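Local coordinates for protein nudix Hydrolase, RenU (Mycolicibacterium smegmatis, PDB 6UUF) that probably hydrolyses nucleoside diphosphate-linked substrates such as NADH, as a magnesium-dependent member of the Nudix hydrolase family, at residues G7-E12 with T103-T108; A37-Q42 with D135-L140. The protein carries 3 engineered substitutions. All blocks are in the same frame, centred on the assembly; numbering follows the deposited sequence.

Overall arrangement
Neither contact has a hydrogen bond across it, and both rest on valine or leucine methyls. They reach the same mixed sheet from different ends of the molecule. Contact 1 sets the short strand 8-10 against the start of strand 104-113, about 17 Å from the centre of the chain to the centre of the contact. Contact 2 packs the loop after strand 126-133 against strand 37-44, about 12 Å from that centre and on its opposite side. Their centres are 27 Å apart, their nearest atoms about 8 Å. Along the chain their segments alternate. In Nudix hydrolases the catalytic motif is a loop-helix-loop, which here probably includes helix 67-79. Neither contact includes residues of that helix.

Contact 1. Residues G7-E12 with T103-T108; sequences GWVMSE and TQWTYT
Val9 carries this contact from the side of segment 7-12, splitting its two methyls between the partners. CG2 comes to the edge of the Trp105 indole, close to the ring plane, and lies 4.2 Å from CD1 of Trp105. CG1 turns to the start of the other segment. There it lies 4.1 Å from O of Gln104 and 4.2 Å from OG1 of Thr103. The side chains of Val9 and Thr103 cross obliquely. The first torsion of Val9 aims the two branches: CG1 is anti to the backbone N (chi1 177°), and CG2 is anti to the carbonyl carbon. No hydrogen bond joins the two segments, and their nearest CA atoms, those of Val9 and Trp105, are 6.8 Å apart. Two side-chain polar atoms of segment 103-108 are held by other residues. Thr103 OG1 is hydrogen-bonded with Ile100 O, and the indole NE1 of Trp105 with Trp18 O. These bonds probably help to fix the surfaces that Val9 meets. The ring of Phe17 also meets Trp105. Strand 8-10 pairs antiparallel with strand 16-18, where Val9 is backbone-bonded to Phe17. Met10 and Glu12 make backbone bonds with Ile100 and Ala98, at the end of strand 87-98 and just beyond it. Strand 104-113 runs in the main sheet between strands 87-98 and 23-31. The contact thus sets the small N-terminal sheet against the beginning of strand 104-113.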
# COMPACT_ATOMS: atom_id res chain seq x y z
N GLY A 7 -10.99 14.18 -7.23
CA GLY A 7 -10.40 15.37 -7.82
C GLY A 7 -8.91 15.49 -7.66
O GLY A 7 -8.26 14.67 -7.05
N TRP A 8 -8.38 16.54 -8.23
CA TRP A 8 -6.95 16.73 -8.33
C TRP A 8 -6.49 17.62 -7.23
O TRP A 8 -7.20 18.52 -6.81
CB TRP A 8 -6.58 17.40 -9.67
CG TRP A 8 -6.97 16.59 -10.84
CD1 TRP A 8 -8.01 16.83 -11.71
CD2 TRP A 8 -6.33 15.41 -11.29
NE1 TRP A 8 -8.04 15.84 -12.67
CE2 TRP A 8 -7.01 14.96 -12.44
CE3 TRP A 8 -5.23 14.68 -10.83
CZ2 TRP A 8 -6.65 13.82 -13.12
CZ3 TRP A 8 -4.87 13.54 -11.50
CH2 TRP A 8 -5.57 13.12 -12.63
N VAL A 9 -5.28 17.37 -6.77
CA VAL A 9 -4.51 18.38 -6.07
C VAL A 9 -3.31 18.76 -6.94
O VAL A 9 -2.60 17.88 -7.46
CB VAL A 9 -4.05 17.83 -4.72
CG1 VAL A 9 -3.15 18.85 -3.98
CG2 VAL A 9 -5.28 17.42 -3.91
N MET A 10 -3.10 20.05 -7.13
CA MET A 10 -1.92 20.55 -7.86
C MET A 10 -0.77 20.92 -6.92
O MET A 10 -0.94 21.75 -6.05
CB MET A 10 -2.29 21.81 -8.68
CG MET A 10 -1.12 22.34 -9.54
SD MET A 10 -0.59 21.27 -10.89
CE MET A 10 -2.20 20.74 -11.51
N SER A 11 0.40 20.35 -7.14
CA SER A 11 1.57 20.70 -6.30
C SER A 11 2.12 22.10 -6.55
O SER A 11 1.87 22.70 -7.61
CB SER A 11 2.71 19.71 -6.50
OG SER A 11 3.36 19.83 -7.76
N GLU A 12 2.91 22.56 -5.59
CA GLU A 12 3.80 23.70 -5.78
C GLU A 12 4.67 23.57 -7.03
O GLU A 12 4.73 24.51 -7.80
CB GLU A 12 4.68 23.91 -4.55
CG GLU A 12 3.92 24.45 -3.34
CD GLU A 12 4.83 24.75 -2.16
OE1 GLU A 12 5.98 24.25 -2.13
OE2 GLU A 12 4.39 25.49 -1.24
N THR A 103 -3.17 23.62 0.30
CA THR A 103 -3.63 22.23 0.32
C THR A 103 -2.47 21.22 0.26
O THR A 103 -1.32 21.56 0.01
CB THR A 103 -4.70 21.95 -0.76
OG1 THR A 103 -4.26 22.40 -2.05
CG2 THR A 103 -6.01 22.65 -0.38
N GLN A 104 -2.81 19.99 0.57
CA GLN A 104 -1.83 18.94 0.77
C GLN A 104 -2.24 17.65 0.09
O GLN A 104 -3.44 17.37 -0.12
CB GLN A 104 -1.65 18.69 2.26
CG GLN A 104 -0.36 17.97 2.58
CD GLN A 104 0.07 18.21 4.00
OE1 GLN A 104 -0.69 17.94 4.92
NE2 GLN A 104 1.28 18.73 4.19
N TRP A 105 -1.25 16.87 -0.26
CA TRP A 105 -1.49 15.54 -0.73
C TRP A 105 -0.54 14.63 0.02
O TRP A 105 0.64 14.91 0.13
CB TRP A 105 -1.23 15.44 -2.22
CG TRP A 105 -1.73 14.19 -2.78
CD1 TRP A 105 -3.00 13.96 -3.22
CD2 TRP A 105 -1.03 12.98 -2.92
NE1 TRP A 105 -3.11 12.67 -3.70
CE2 TRP A 105 -1.90 12.05 -3.52
CE3 TRP A 105 0.29 12.59 -2.65
CZ2 TRP A 105 -1.52 10.77 -3.81
CZ3 TRP A 105 0.66 11.33 -2.93
CH2 TRP A 105 -0.25 10.41 -3.51
N THR A 106 -1.06 13.51 0.50
CA THR A 106 -0.18 12.52 1.10
C THR A 106 -0.54 11.13 0.63
O THR A 106 -1.69 10.84 0.19
CB THR A 106 -0.35 12.54 2.63
OG1 THR A 106 -1.74 12.34 2.91
CG2 THR A 106 0.09 13.84 3.22
N TYR A 107 0.45 10.26 0.79
CA TYR A 107 0.28 8.84 0.67
C TYR A 107 0.63 8.26 2.03
O TYR A 107 1.76 8.50 2.54
CB TYR A 107 1.24 8.23 -0.37
CG TYR A 107 0.96 6.78 -0.64
CD1 TYR A 107 1.42 5.77 0.20
CD2 TYR A 107 0.24 6.39 -1.76
CE1 TYR A 107 1.14 4.45 -0.03
CE2 TYR A 107 -0.00 5.05 -2.04
CZ TYR A 107 0.43 4.09 -1.16
OH TYR A 107 0.16 2.79 -1.44
N THR A 108 -0.27 7.41 2.53
CA THR A 108 -0.14 6.78 3.81
C THR A 108 -0.08 5.28 3.64
O THR A 108 -1.01 4.64 3.12
CB THR A 108 -1.29 7.13 4.74
OG1 THR A 108 -1.33 8.53 4.95
CG2 THR A 108 -1.13 6.47 6.10

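Contact 2. Residues A37-Q42 with D135-L140; sequences AAVLLQ and DQVADL
Val137 pushes its two methyls toward strand 37-44, where Val39 and Leu41 receive it. CG2 of Val137 meets CG2 of Val39 methyl to methyl at 3.4 Å, tighter than usual van der Waals contact. These two side chains cross at about a right angle. The same CG2 also touches Leu41 CD1 at 4.0 Å, making it a bump set against both strand residues. The other methyl, Val137 CG1, likewise lies 4.0 Å from Leu41 CD1. Leu41 answers with a single branch: CD1 reaches both methyls of Val137 and, at 4.0 Å, CD1 of Leu140. With CD1 anti to CA (chi2 175°), Leu41 carries that methyl out from the strand into the hollow between Val137 and Leu140. The bend of the loop puts those two residues side by side, and a backbone bond from Leu140 N to Val137 O, 3.1 Å long, spans it. Around the contact, Phe146 and Trp150 of helix 144-158 touch Val137, while Trp54 lies against both Leu41 and Leu140. Residues two apart on a strand, Val39 and Leu41, point the same way and form one patch of the sheet face. The loop leading from strand 126-133 to helix 144-158 covers that patch. The contact forms part of the hydrophobic core between the sheet and helix 144-158, in keeping with the alpha/beta/alpha sandwich of the Nudix fold.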
# COMPACT_ATOMS: atom_id res chain seq x y z
N ALA A 37 9.20 -13.22 7.20
CA ALA A 37 8.08 -12.41 6.83
C ALA A 37 7.94 -12.22 5.29
O ALA A 37 8.90 -11.85 4.63
CB ALA A 37 8.22 -11.07 7.50
N ALA A 38 6.74 -12.44 4.75
CA ALA A 38 6.41 -11.99 3.41
C ALA A 38 5.46 -10.79 3.38
O ALA A 38 4.70 -10.59 4.29
CB ALA A 38 5.82 -13.13 2.57
N VAL A 39 5.49 -10.02 2.29
CA VAL A 39 4.52 -8.96 2.06
C VAL A 39 3.77 -9.16 0.75
O VAL A 39 4.27 -9.75 -0.21
CB VAL A 39 5.16 -7.54 2.17
CG1 VAL A 39 5.87 -7.39 3.52
CG2 VAL A 39 6.14 -7.28 1.08
N LEU A 40 2.54 -8.67 0.71
CA LEU A 40 1.68 -8.92 -0.43
C LEU A 40 1.84 -7.79 -1.38
O LEU A 40 1.52 -6.68 -1.04
CB LEU A 40 0.23 -9.07 -0.00
CG LEU A 40 -0.73 -9.19 -1.18
CD1 LEU A 40 -0.47 -10.50 -1.89
CD2 LEU A 40 -2.17 -9.10 -0.73
N LEU A 41 2.32 -8.03 -2.60
CA LEU A 41 2.45 -6.94 -3.54
C LEU A 41 1.57 -7.16 -4.75
O LEU A 41 1.25 -8.29 -5.12
CB LEU A 41 3.89 -6.71 -4.00
CG LEU A 41 4.92 -6.50 -2.91
CD1 LEU A 41 6.34 -6.41 -3.46
CD2 LEU A 41 4.56 -5.27 -2.15
N GLN A 42 1.26 -6.04 -5.37
CA GLN A 42 0.44 -5.96 -6.53
C GLN A 42 1.29 -5.53 -7.74
O GLN A 42 2.00 -4.53 -7.68
CB GLN A 42 -0.66 -4.94 -6.30
CG GLN A 42 -1.73 -4.95 -7.38
CD GLN A 42 -2.64 -3.76 -7.24
OE1 GLN A 42 -2.17 -2.63 -7.12
NE2 GLN A 42 -3.94 -4.00 -7.28
N ASP A 135 12.96 -9.46 2.37
CA ASP A 135 14.34 -9.30 1.84
C ASP A 135 14.43 -9.28 0.32
O ASP A 135 15.45 -8.85 -0.24
CB ASP A 135 15.26 -10.44 2.34
CG ASP A 135 15.58 -10.33 3.84
OD1 ASP A 135 15.87 -9.23 4.34
OD2 ASP A 135 15.56 -11.38 4.52
N GLN A 136 13.40 -9.81 -0.35
CA GLN A 136 13.39 -9.87 -1.82
C GLN A 136 12.53 -8.82 -2.51
O GLN A 136 12.58 -8.71 -3.74
CB GLN A 136 12.99 -11.27 -2.26
CG GLN A 136 13.99 -12.30 -1.74
CD GLN A 136 13.98 -13.56 -2.52
OE1 GLN A 136 15.03 -13.94 -3.07
NE2 GLN A 136 12.80 -14.23 -2.63
N VAL A 137 11.80 -8.01 -1.73
CA VAL A 137 10.95 -6.96 -2.31
C VAL A 137 11.74 -6.02 -3.23
O VAL A 137 11.31 -5.76 -4.35
CB VAL A 137 10.20 -6.15 -1.20
CG1 VAL A 137 9.63 -4.84 -1.74
CG2 VAL A 137 9.10 -7.03 -0.61
N ALA A 138 12.90 -5.54 -2.78
CA ALA A 138 13.73 -4.58 -3.54
C ALA A 138 14.38 -5.15 -4.79
O ALA A 138 14.95 -4.41 -5.59
CB ALA A 138 14.82 -4.03 -2.64
N ASP A 139 14.35 -6.47 -4.95
CA ASP A 139 14.78 -7.10 -6.21
C ASP A 139 13.84 -6.82 -7.35
O ASP A 139 14.26 -6.84 -8.49
CB ASP A 139 14.91 -8.61 -6.09
CG ASP A 139 15.89 -9.07 -4.98
OD1 ASP A 139 16.84 -8.33 -4.61
OD2 ASP A 139 15.68 -10.19 -4.48
N LEU A 140 12.57 -6.53 -7.06
CA LEU A 140 11.56 -6.34 -8.09
C LEU A 140 11.59 -4.94 -8.67
O LEU A 140 12.07 -4.02 -8.03
CB LEU A 140 10.17 -6.61 -7.51
CG LEU A 140 9.99 -8.05 -7.01
CD1 LEU A 140 8.69 -8.12 -6.24
CD2 LEU A 140 9.94 -9.04 -8.15